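Local coordinates for protein acetyltransferase (Escherichia coli, PDB 7BYY) that probably transfers the acetyl group of acetyl-CoA to the amino group of glycyl-tRNA, as a GNAT-family toxin of a toxin-antitoxin system, at residues 155-160 with 166-171. The protein carries 1 engineered substitution. Residues are numbered along the deposited sequence; the frame is centred on the assembly and turned at random.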
loop_
_atom_site.group_PDB
_atom_site.type_symbol
_atom_site.label_atom_id
_atom_site.label_comp_id
_atom_site.label_asym_id
_atom_site.label_seq_id
_atom_site.Cartn_x
_atom_site.Cartn_y
_atom_site.Cartn_z
ATOM N N PHE A 155 6.792 -17.476 7.066
ATOM C CA PHE A 155 7.182 -16.327 7.875
ATOM C C PHE A 155 8.376 -16.664 8.760
ATOM O O PHE A 155 8.421 -17.724 9.393
ATOM C CB PHE A 155 6.005 -15.856 8.727
ATOM C CG PHE A 155 4.957 -15.107 7.954
ATOM C CD1 PHE A 155 3.925 -15.785 7.327
ATOM C CD2 PHE A 155 4.999 -13.726 7.859
ATOM C CE1 PHE A 155 2.953 -15.100 6.621
ATOM C CE2 PHE A 155 4.032 -13.033 7.152
ATOM C CZ PHE A 155 3.007 -13.721 6.532
ATOM N N VAL A 156 9.350 -15.759 8.795
ATOM C CA VAL A 156 10.539 -15.891 9.630
ATOM C C VAL A 156 10.422 -14.904 10.785
ATOM O O VAL A 156 10.102 -13.727 10.577
ATOM C CB VAL A 156 11.829 -15.658 8.821
ATOM C CG1 VAL A 156 11.710 -14.409 7.964
ATOM C CG2 VAL A 156 13.027 -15.550 9.749
ATOM N N GLN A 157 10.665 -15.387 12.001
ATOM C CA GLN A 157 10.569 -14.526 13.170
ATOM C C GLN A 157 11.774 -13.596 13.244
ATOM O O GLN A 157 12.916 -14.011 13.027
ATOM C CB GLN A 157 10.468 -15.366 14.442
ATOM C CG GLN A 157 10.212 -14.551 15.697
ATOM C CD GLN A 157 9.836 -15.410 16.884
ATOM O OE1 GLN A 157 9.433 -16.565 16.728
ATOM N NE2 GLN A 157 9.974 -14.855 18.084
ATOM N N LEU A 158 11.514 -12.328 13.552
ATOM C CA LEU A 158 12.560 -11.314 13.593
ATOM C C LEU A 158 13.140 -11.097 14.983
ATOM O O LEU A 158 14.293 -10.670 15.098
ATOM C CB LEU A 158 12.022 -9.981 13.060
ATOM C CG LEU A 158 11.465 -10.026 11.633
ATOM C CD1 LEU A 158 10.425 -8.933 11.416
ATOM C CD2 LEU A 158 12.591 -9.913 10.613
ATOM N N SER A 159 12.379 -11.388 16.036
ATOM C CA SER A 159 12.842 -11.160 17.396
ATOM C C SER A 159 12.009 -12.005 18.348
ATOM O O SER A 159 10.867 -12.358 18.046
ATOM C CB SER A 159 12.751 -9.675 17.772
ATOM O OG SER A 159 13.287 -9.432 19.061
ATOM N N ALA A 160 12.597 -12.329 19.497
ATOM C CA ALA A 160 11.904 -13.070 20.539
ATOM C C ALA A 160 11.257 -12.166 21.581
ATOM O O ALA A 160 10.695 -12.672 22.556
ATOM C CB ALA A 160 12.868 -14.040 21.228
ATOM N N GLY A 166 2.182 -10.447 23.868
ATOM C CA GLY A 166 3.063 -11.584 23.550
ATOM C C GLY A 166 3.513 -11.548 22.100
ATOM O O GLY A 166 4.546 -12.172 21.792
ATOM N N ALA A 167 2.762 -10.853 21.239
ATOM C CA ALA A 167 3.055 -10.836 19.787
ATOM C C ALA A 167 4.532 -10.530 19.508
ATOM O O ALA A 167 5.104 -9.640 20.161
ATOM C CB ALA A 167 2.150 -9.843 19.102
ATOM N N VAL A 168 5.091 -11.260 18.538
ATOM C CA VAL A 168 6.468 -11.169 18.055
ATOM C C VAL A 168 6.451 -10.753 16.588
ATOM O O VAL A 168 5.519 -11.114 15.855
ATOM C CB VAL A 168 7.219 -12.499 18.239
ATOM C CG1 VAL A 168 7.576 -12.716 19.704
ATOM C CG2 VAL A 168 6.397 -13.658 17.700
ATOM N N PRO A 169 7.443 -10.002 16.114
ATOM C CA PRO A 169 7.447 -9.604 14.703
ATOM C C PRO A 169 7.853 -10.757 13.797
ATOM O O PRO A 169 8.795 -11.499 14.082
ATOM C CB PRO A 169 8.479 -8.472 14.659
ATOM C CG PRO A 169 9.410 -8.783 15.777
ATOM C CD PRO A 169 8.568 -9.412 16.860
ATOM N N MET A 170 7.115 -10.907 12.700
ATOM C CA MET A 170 7.408 -11.915 11.691
ATOM C C MET A 170 7.278 -11.284 10.311
ATOM O O MET A 170 6.507 -10.340 10.114
ATOM C CB MET A 170 6.478 -13.137 11.814
ATOM C CG MET A 170 6.432 -13.753 13.210
ATOM S SD MET A 170 5.683 -15.395 13.240
ATOM C CE MET A 170 6.965 -16.375 12.461
ATOM N N PHE A 171 8.041 -11.811 9.354
ATOM C CA PHE A 171 8.132 -11.217 8.029
ATOM C C PHE A 171 8.165 -12.308 6.970
ATOM O O PHE A 171 8.723 -13.388 7.182
ATOM C CB PHE A 171 9.378 -10.326 7.903
ATOM C CG PHE A 171 9.486 -9.611 6.582
ATOM C CD1 PHE A 171 8.769 -8.448 6.347
ATOM C CD2 PHE A 171 10.312 -10.097 5.580
ATOM C CE1 PHE A 171 8.870 -7.786 5.138
ATOM C CE2 PHE A 171 10.417 -9.440 4.367
ATOM C CZ PHE A 171 9.695 -8.283 4.145
#
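Val156 and Phe171 exchange both backbone hydrogen bonds in the antiparallel hairpin that closes one edge of the GNAT sheet, a compact example of how a short edge strand is secured by its neighbour. Val156 N gives the straighter bond, 2.9 Å to Phe171 O (169° at the hydrogen), and Phe171 N returns one to Val156 O. A further bond, Leu158 N to Pro169 O at 2.9 Å, carries the pairing just past strand 156-157.

Packing is dense around Met170, which bends at its last torsion (chi3 72°) and so brings CE to 3.9 Å from Phe155 CB, while Phe171 N lies in plane at the edge of the Phe155 ring. Leu140 of the adjoining strand touches both Phe155 and Met170, and helix 147-151 also meets Met170. On the side of Phe171, Leu158 CD1 lies between Pro169 CB and Phe171 CB, at 3.8 and 3.9 Å, beside Val86.

Toward the turn the pairing lapses: Ala160 is exposed and its CB points away from strand 168-173. Gln157, a non-hydrogen-bonded partner of Met170, sends its extended side chain from there obliquely over the Val168 branches. Its NE2 bonds to Ser159 O at 2.7 Å, the oxygen in the amide plane but NE2 above the Ser159 carbonyl plane.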